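Local coordinates for protein Poly(Beta-D-mannuronate) lyase (Pseudopedobacter saltans, PDB 7O79) that probably cleaves poly(beta-D-mannuronate), a component of alginate, as a family 6 polysaccharide lyase built on a parallel beta-helix, at residues I24-P28 with G29-D33; I258-G262 with Q263-V267; V397-N400 with G401-P404. All coordinates share one frame; numbering follows the deposited sequence.

Contact 1. Residues I24-P28 with G29-D33; sequences ILMQP and GEWKD
Met26 and Trp31 carry the apolar half of this turn contact. Met26 is the last residue of strand 23-26. Its CB lies 3.8 Å from CZ2 of Trp31, at the rim of the indole. The chain then bends at its last torsion (chi3 90°), which brings the methyl over the ring. Met26 CE sits 3.7 Å from the centroid of the six-membered ring of Trp31, only 8° off the normal. This is a CH-pi contact over the face. Met26 SD is farther off, above the same ring at 5.0 Å from its centroid, so the Met-aromatic contact is led by the methyl.

Gln27 takes part through its backbone. Its O accepts the indole hydrogen of Trp31, with NE1 to O 3.1 Å and an N-H...O angle of 170°. The carbonyl oxygen lies in the plane of the indole, at its edge. The side chain of Gln27 runs away from the turn, toward a weak hydrogen bond with Gln4.

Pro28 carries the chain round the corner into Gly29. A beta carbon at Gly29 would run into Pro28 O, so this backbone shape suits a residue without a side chain.

Strand 29-32 then turns Trp31 inward, onto Val58 and Leu60 of the next coil. Leu11 of helix 8-17 touches both Met26 and Trp31. The indole is thus gripped in two ways. The straight bond satisfies its buried polar atom and fixes its rotation, while the methionine methyl covers one of its faces.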
loop_
_atom_site.group_PDB
_atom_site.type_symbol
_atom_site.label_atom_id
_atom_site.label_comp_id
_atom_site.label_asym_id
_atom_site.label_seq_id
_atom_site.Cartn_x
_atom_site.Cartn_y
_atom_site.Cartn_z
ATOM N N ILE A 24 -17.600 -13.929 22.330
ATOM C CA ILE A 24 -16.914 -13.598 23.575
ATOM C C ILE A 24 -16.958 -12.081 23.706
ATOM O O ILE A 24 -16.473 -11.362 22.822
ATOM C CB ILE A 24 -15.472 -14.130 23.574
ATOM C CG1 ILE A 24 -15.471 -15.622 23.253
ATOM C CG2 ILE A 24 -14.785 -13.874 24.924
ATOM C CD1 ILE A 24 -14.071 -16.222 22.959
ATOM N N LEU A 25 -17.578 -11.597 24.783
ATOM C CA LEU A 25 -17.905 -10.188 24.967
ATOM C C LEU A 25 -17.076 -9.630 26.118
ATOM O O LEU A 25 -17.237 -10.067 27.265
ATOM C CB LEU A 25 -19.397 -10.008 25.259
ATOM C CG LEU A 25 -20.477 -10.644 24.366
ATOM C CD1 LEU A 25 -21.858 -10.130 24.753
ATOM C CD2 LEU A 25 -20.231 -10.402 22.896
ATOM N N MET A 26 -16.206 -8.659 25.818
ATOM C CA MET A 26 -15.335 -8.077 26.834
ATOM C C MET A 26 -16.008 -6.906 27.548
ATOM O O MET A 26 -16.645 -6.052 26.923
ATOM C CB MET A 26 -14.006 -7.610 26.233
ATOM C CG MET A 26 -13.149 -8.736 25.650
ATOM S SD MET A 26 -11.893 -8.184 24.463
ATOM C CE MET A 26 -10.498 -7.879 25.557
ATOM N N GLN A 27 -15.846 -6.862 28.871
ATOM C CA GLN A 27 -16.441 -5.789 29.654
ATOM C C GLN A 27 -15.680 -4.475 29.452
ATOM O O GLN A 27 -14.472 -4.477 29.194
ATOM C CB GLN A 27 -16.463 -6.164 31.136
ATOM C CG GLN A 27 -17.406 -7.309 31.460
ATOM C CD GLN A 27 -18.846 -6.844 31.592
ATOM O OE1 GLN A 27 -19.113 -5.691 31.952
ATOM N NE2 GLN A 27 -19.783 -7.742 31.306
ATOM N N PRO A 28 -16.367 -3.338 29.561
ATOM C CA PRO A 28 -15.707 -2.050 29.318
ATOM C C PRO A 28 -14.644 -1.758 30.362
ATOM O O PRO A 28 -14.708 -2.220 31.505
ATOM C CB PRO A 28 -16.846 -1.024 29.404
ATOM C CG PRO A 28 -18.096 -1.784 29.487
ATOM C CD PRO A 28 -17.797 -3.192 29.877
ATOM N N GLY A 29 -13.656 -0.973 29.950
ATOM C CA GLY A 29 -12.600 -0.515 30.816
ATOM C C GLY A 29 -11.256 -0.700 30.161
ATOM O O GLY A 29 -11.150 -0.952 28.955
ATOM N N GLU A 30 -10.210 -0.593 30.978
ATOM C CA GLU A 30 -8.833 -0.708 30.516
ATOM C C GLU A 30 -8.302 -2.115 30.764
ATOM O O GLU A 30 -8.389 -2.636 31.883
ATOM C CB GLU A 30 -7.950 0.329 31.207
ATOM C CG GLU A 30 -6.471 0.087 31.041
ATOM C CD GLU A 30 -5.650 1.320 31.352
ATOM O OE1 GLU A 30 -6.257 2.356 31.697
ATOM O OE2 GLU A 30 -4.406 1.251 31.241
ATOM N N TRP A 31 -7.756 -2.725 29.716
ATOM C CA TRP A 31 -7.170 -4.063 29.774
ATOM C C TRP A 31 -5.669 -3.904 29.555
ATOM O O TRP A 31 -5.221 -3.731 28.416
ATOM C CB TRP A 31 -7.784 -4.981 28.715
ATOM C CG TRP A 31 -9.228 -5.373 28.918
ATOM C CD1 TRP A 31 -10.321 -4.548 28.927
ATOM C CD2 TRP A 31 -9.734 -6.706 29.099
ATOM N NE1 TRP A 31 -11.467 -5.285 29.111
ATOM C CE2 TRP A 31 -11.130 -6.612 29.222
ATOM C CE3 TRP A 31 -9.137 -7.965 29.172
ATOM C CZ2 TRP A 31 -11.939 -7.732 29.421
ATOM C CZ3 TRP A 31 -9.948 -9.083 29.366
ATOM C CH2 TRP A 31 -11.323 -8.956 29.500
ATOM N N LYS A 32 -4.890 -3.978 30.637
ATOM C CA LYS A 32 -3.460 -3.690 30.590
ATOM C C LYS A 32 -2.645 -4.945 30.314
ATOM O O LYS A 32 -2.868 -5.984 30.940
ATOM C CB LYS A 32 -2.994 -3.060 31.905
ATOM C CG LYS A 32 -2.043 -1.893 31.720
ATOM N N ASP A 33 -1.692 -4.836 29.385
ATOM C CA ASP A 33 -0.714 -5.894 29.105
ATOM C C ASP A 33 -1.373 -7.239 28.803
ATOM O O ASP A 33 -0.997 -8.277 29.352
ATOM C CB ASP A 33 0.287 -6.045 30.258
ATOM C CG ASP A 33 0.955 -4.734 30.640
ATOM O OD1 ASP A 33 1.391 -4.004 29.731
ATOM O OD2 ASP A 33 1.079 -4.446 31.850
#

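Contact 2. Residues I258-G262 with Q263-V267; sequences IRLAG and QGHHV
Leu260 and His265 form the tight part of this corner between strands 255-260 and 266-273. Leu260 CD1 lies over one face of the imidazole in a CH-pi contact, 3.6 Å from its centroid and displaced toward CD2 of the ring. Gln263 O stands over the opposite face. The ring has CG beside its own backbone N (chi1 -58°), which swings NE2 back toward the first strand. There His265 NE2 donates to Ala261 O at 2.7 Å, with an N-H...O angle of 157°. The donor lies well above the carbonyl plane of Ala261, while the acceptor oxygen sits near the plane of the imidazole, at its edge. His265 ND1 is bonded to the backbone N of Asn240. Gly262 passes close to the ring; a beta carbon there would be tight against NE2.

Further in, buried side chains meet at ordinary apolar distances. Leu260 CD2 is 3.8 Å from Val267 CG2, and Ile258 CD1 is 4.2 Å from Val267 CG1. A water inside the turn donates to Gly262 O at 2.8 Å and accepts a weak bond from His265 N. The looser side is at Gln263 and Gly264, both partly exposed; the Gln263 side chain turns away.

Both ring nitrogens of the buried histidine are therefore used, one giving a hydrogen and one taking it, which sets the orientation of the ring.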
loop_
_atom_site.group_PDB
_atom_site.type_symbol
_atom_site.label_atom_id
_atom_site.label_comp_id
_atom_site.label_asym_id
_atom_site.label_seq_id
_atom_site.Cartn_x
_atom_site.Cartn_y
_atom_site.Cartn_z
ATOM N N ILE A 258 1.488 8.616 -8.683
ATOM C CA ILE A 258 1.636 7.180 -8.875
ATOM C C ILE A 258 2.992 6.900 -9.512
ATOM O O ILE A 258 3.431 7.628 -10.411
ATOM C CB ILE A 258 0.462 6.632 -9.722
ATOM C CG1 ILE A 258 -0.859 6.857 -8.974
ATOM C CG2 ILE A 258 0.645 5.171 -10.061
ATOM C CD1 ILE A 258 -2.112 6.842 -9.856
ATOM N N ARG A 259 3.663 5.854 -9.027
ATOM C CA ARG A 259 4.973 5.467 -9.536
ATOM C C ARG A 259 5.059 3.952 -9.688
ATOM O O ARG A 259 4.707 3.212 -8.762
ATOM C CB ARG A 259 6.079 5.967 -8.619
ATOM C CG ARG A 259 7.386 5.254 -8.820
ATOM C CD ARG A 259 8.554 6.086 -8.342
ATOM N NE ARG A 259 8.783 6.042 -6.899
ATOM C CZ ARG A 259 9.516 5.128 -6.259
ATOM N NH1 ARG A 259 10.054 4.103 -6.917
ATOM N NH2 ARG A 259 9.699 5.229 -4.944
ATOM N N LEU A 260 5.524 3.489 -10.857
ATOM C CA LEU A 260 5.558 2.060 -11.148
ATOM C C LEU A 260 6.926 1.624 -11.650
ATOM O O LEU A 260 7.559 2.326 -12.450
ATOM C CB LEU A 260 4.541 1.642 -12.231
ATOM C CG LEU A 260 3.067 1.395 -11.905
ATOM C CD1 LEU A 260 2.922 0.245 -10.893
ATOM C CD2 LEU A 260 2.378 2.646 -11.453
ATOM N N ALA A 261 7.342 0.432 -11.220
ATOM C CA ALA A 261 8.265 -0.417 -11.975
ATOM C C ALA A 261 7.533 -1.698 -12.364
ATOM O O ALA A 261 6.609 -2.130 -11.666
ATOM C CB ALA A 261 9.514 -0.762 -11.153
ATOM N N GLY A 262 7.936 -2.312 -13.479
ATOM C CA GLY A 262 7.441 -3.634 -13.822
ATOM C C GLY A 262 6.426 -3.617 -14.958
ATOM O O GLY A 262 6.061 -2.574 -15.507
ATOM N N GLN A 263 5.966 -4.820 -15.303
ATOM C CA GLN A 263 5.238 -5.004 -16.545
ATOM C C GLN A 263 3.778 -5.361 -16.292
ATOM O O GLN A 263 3.423 -5.926 -15.252
ATOM C CB GLN A 263 5.902 -6.076 -17.418
ATOM C CG GLN A 263 5.827 -7.488 -16.861
ATOM C CD GLN A 263 6.531 -8.508 -17.770
ATOM O OE1 GLN A 263 7.766 -8.564 -17.820
ATOM N NE2 GLN A 263 5.746 -9.306 -18.489
ATOM N N GLY A 264 2.938 -4.998 -17.260
ATOM C CA GLY A 264 1.564 -5.445 -17.287
ATOM C C GLY A 264 0.619 -4.714 -16.370
ATOM O O GLY A 264 -0.498 -5.204 -16.155
ATOM N N HIS A 265 1.024 -3.572 -15.814
ATOM C CA HIS A 265 0.175 -2.836 -14.884
ATOM C C HIS A 265 -1.012 -2.205 -15.595
ATOM O O HIS A 265 -0.965 -1.925 -16.796
ATOM C CB HIS A 265 0.982 -1.747 -14.171
ATOM C CG HIS A 265 2.160 -2.276 -13.422
ATOM N ND1 HIS A 265 2.072 -3.351 -12.563
ATOM C CD2 HIS A 265 3.471 -1.927 -13.457
ATOM C CE1 HIS A 265 3.269 -3.600 -12.055
ATOM N NE2 HIS A 265 4.133 -2.755 -12.586
ATOM N N HIS A 266 -2.089 -2.000 -14.828
ATOM C CA HIS A 266 -3.296 -1.295 -15.261
ATOM C C HIS A 266 -3.454 -0.106 -14.336
ATOM O O HIS A 266 -3.714 -0.278 -13.140
ATOM C CB HIS A 266 -4.538 -2.193 -15.190
ATOM C CG HIS A 266 -4.589 -3.246 -16.250
ATOM N ND1 HIS A 266 -5.627 -4.146 -16.350
ATOM C CD2 HIS A 266 -3.730 -3.549 -17.255
ATOM C CE1 HIS A 266 -5.405 -4.957 -17.371
ATOM N NE2 HIS A 266 -4.266 -4.610 -17.943
ATOM N N VAL A 267 -3.264 1.091 -14.865
ATOM C CA VAL A 267 -3.321 2.308 -14.069
ATOM C C VAL A 267 -4.354 3.188 -14.754
ATOM O O VAL A 267 -4.045 3.857 -15.740
ATOM C CB VAL A 267 -1.955 3.000 -13.955
ATOM C CG1 VAL A 267 -2.086 4.335 -13.273
ATOM C CG2 VAL A 267 -0.999 2.124 -13.171
HETATM O O HOH W 1 3.731 -1.818 -16.910
#

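Contact 3. Residues V397-N400 with G401-P404; sequences VYDN and GAEP
The Tyr398 ring carries Pro404 on one face. Pro404 CG lies over that face in a CH-pi arrangement whose exact spacing is doubtful, and CD lies 3.7 Å from Tyr398 CG. Ala402 O and the carbonyl carbon of Glu403 approach the ring obliquely. An alanine at Tyr398 would remove this platform and would probably leave the Pro404 ring without its mate and more mobile.

Two other flat groups, the Asn400 amide and the Glu403 carboxylate, lie side by side with their planes 29° apart. Glu403 OE1 is 2.9 Å from Asn400 OD1, but these are two acceptors and make no bond. OE1 also comes within 2.7 Å of Asn400 O. The amide is held from outside the turn: its OD1 is bonded to Ser363 OG and its ND2 to Asn327 OD1. Glu403 OE2 has a long, weak ion pair with Arg273.

A type I beta turn from Asp399 to Ala402 brings these groups together. Ala402 N donates to Asp399 O at 2.9 Å. Asp399 also closes an Asx turn. With CG opposite its backbone N (chi1 180°), OD1 accepts from Gly401 N at 2.7 Å, met from above the carboxylate plane.

The turn lies at the surface, just after strand 391-397. Tyr398 keeps a backbone hydrogen bond with Ile362 and touches Ile361, both on strand 356-364. Glu403 and Pro404 reach one strand further, to Leu326 on strand 319-328. The turn therefore lies against strands 356-364 and 319-328, from neighbouring coils of the beta-helix.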
loop_
_atom_site.group_PDB
_atom_site.type_symbol
_atom_site.label_atom_id
_atom_site.label_comp_id
_atom_site.label_asym_id
_atom_site.label_seq_id
_atom_site.Cartn_x
_atom_site.Cartn_y
_atom_site.Cartn_z
ATOM N N VAL A 397 -3.464 18.499 -22.560
ATOM C CA VAL A 397 -2.737 19.366 -21.637
ATOM C C VAL A 397 -3.437 20.716 -21.580
ATOM O O VAL A 397 -3.506 21.433 -22.590
ATOM C CB VAL A 397 -1.266 19.533 -22.051
ATOM C CG1 VAL A 397 -0.533 20.377 -21.026
ATOM C CG2 VAL A 397 -0.590 18.159 -22.201
ATOM N N TYR A 398 -3.936 21.063 -20.395
ATOM C CA TYR A 398 -4.608 22.328 -20.143
ATOM C C TYR A 398 -3.648 23.401 -19.668
ATOM O O TYR A 398 -2.627 23.118 -19.044
ATOM C CB TYR A 398 -5.702 22.173 -19.090
ATOM C CG TYR A 398 -6.942 21.476 -19.580
ATOM C CD1 TYR A 398 -6.986 20.100 -19.713
ATOM C CD2 TYR A 398 -8.069 22.204 -19.933
ATOM C CE1 TYR A 398 -8.133 19.464 -20.156
ATOM C CE2 TYR A 398 -9.218 21.579 -20.386
ATOM C CZ TYR A 398 -9.246 20.213 -20.499
ATOM O OH TYR A 398 -10.394 19.590 -20.938
ATOM N N ASP A 399 -4.002 24.653 -19.963
ATOM C CA ASP A 399 -3.385 25.786 -19.292
ATOM C C ASP A 399 -3.662 25.633 -17.801
ATOM O O ASP A 399 -4.813 25.471 -17.391
ATOM C CB ASP A 399 -3.967 27.102 -19.839
ATOM C CG ASP A 399 -3.381 28.337 -19.184
ATOM O OD1 ASP A 399 -2.699 28.247 -18.137
ATOM O OD2 ASP A 399 -3.599 29.431 -19.731
ATOM N N ASN A 400 -2.604 25.628 -16.987
ATOM C CA ASN A 400 -2.817 25.484 -15.553
ATOM C C ASN A 400 -3.586 26.648 -14.947
ATOM O O ASN A 400 -4.161 26.493 -13.865
ATOM C CB ASN A 400 -1.486 25.296 -14.845
ATOM C CG ASN A 400 -1.640 24.582 -13.532
ATOM O OD1 ASN A 400 -2.029 23.424 -13.496
ATOM N ND2 ASN A 400 -1.272 25.251 -12.442
ATOM N N GLY A 401 -3.617 27.794 -15.607
ATOM C CA GLY A 401 -4.419 28.904 -15.141
ATOM C C GLY A 401 -5.829 28.912 -15.685
ATOM O O GLY A 401 -6.574 29.861 -15.412
ATOM N N ALA A 402 -6.212 27.884 -16.464
ATOM C CA ALA A 402 -7.550 27.801 -17.054
ATOM C C ALA A 402 -8.041 26.349 -17.142
ATOM O O ALA A 402 -8.552 25.932 -18.187
ATOM C CB ALA A 402 -7.566 28.446 -18.447
ATOM N N GLU A 403 -7.888 25.573 -16.063
ATOM C CA GLU A 403 -8.178 24.141 -15.948
ATOM C C GLU A 403 -9.643 23.772 -16.187
ATOM O O GLU A 403 -10.521 24.648 -16.167
ATOM C CB GLU A 403 -7.707 23.640 -14.574
ATOM C CG GLU A 403 -6.219 23.276 -14.510
ATOM C CD GLU A 403 -5.663 23.255 -13.086
ATOM O OE1 GLU A 403 -4.739 24.045 -12.817
ATOM O OE2 GLU A 403 -6.193 22.548 -12.200
ATOM N N PRO A 404 -9.931 22.478 -16.417
ATOM C CA PRO A 404 -11.281 22.069 -16.851
ATOM C C PRO A 404 -12.404 22.485 -15.921
ATOM O O PRO A 404 -13.532 22.678 -16.396
ATOM C CB PRO A 404 -11.159 20.542 -16.917
ATOM C CG PRO A 404 -9.745 20.331 -17.306
ATOM C CD PRO A 404 -8.993 21.339 -16.483
#

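The three contacts are spread along one parallel beta-helix and none touches another. Contact 1 is at the N-terminal end, in the first coils beside helix 8-17. Contact 2 is about 45 Å from it, centre to centre, and contact 3 about 55 Å, both across the centre of the chain. Contacts 2 and 3 are nearer, with centres about 26 Å and nearest atoms about 16 Å apart. Strand 319-328 relates them: Tyr320 touches side chains of contact 2, while Leu326 and Asn327 touch contact 3. Contacts 1 and 2 both shape corners between strands of a coil; contact 3 is a surface turn after the last strand.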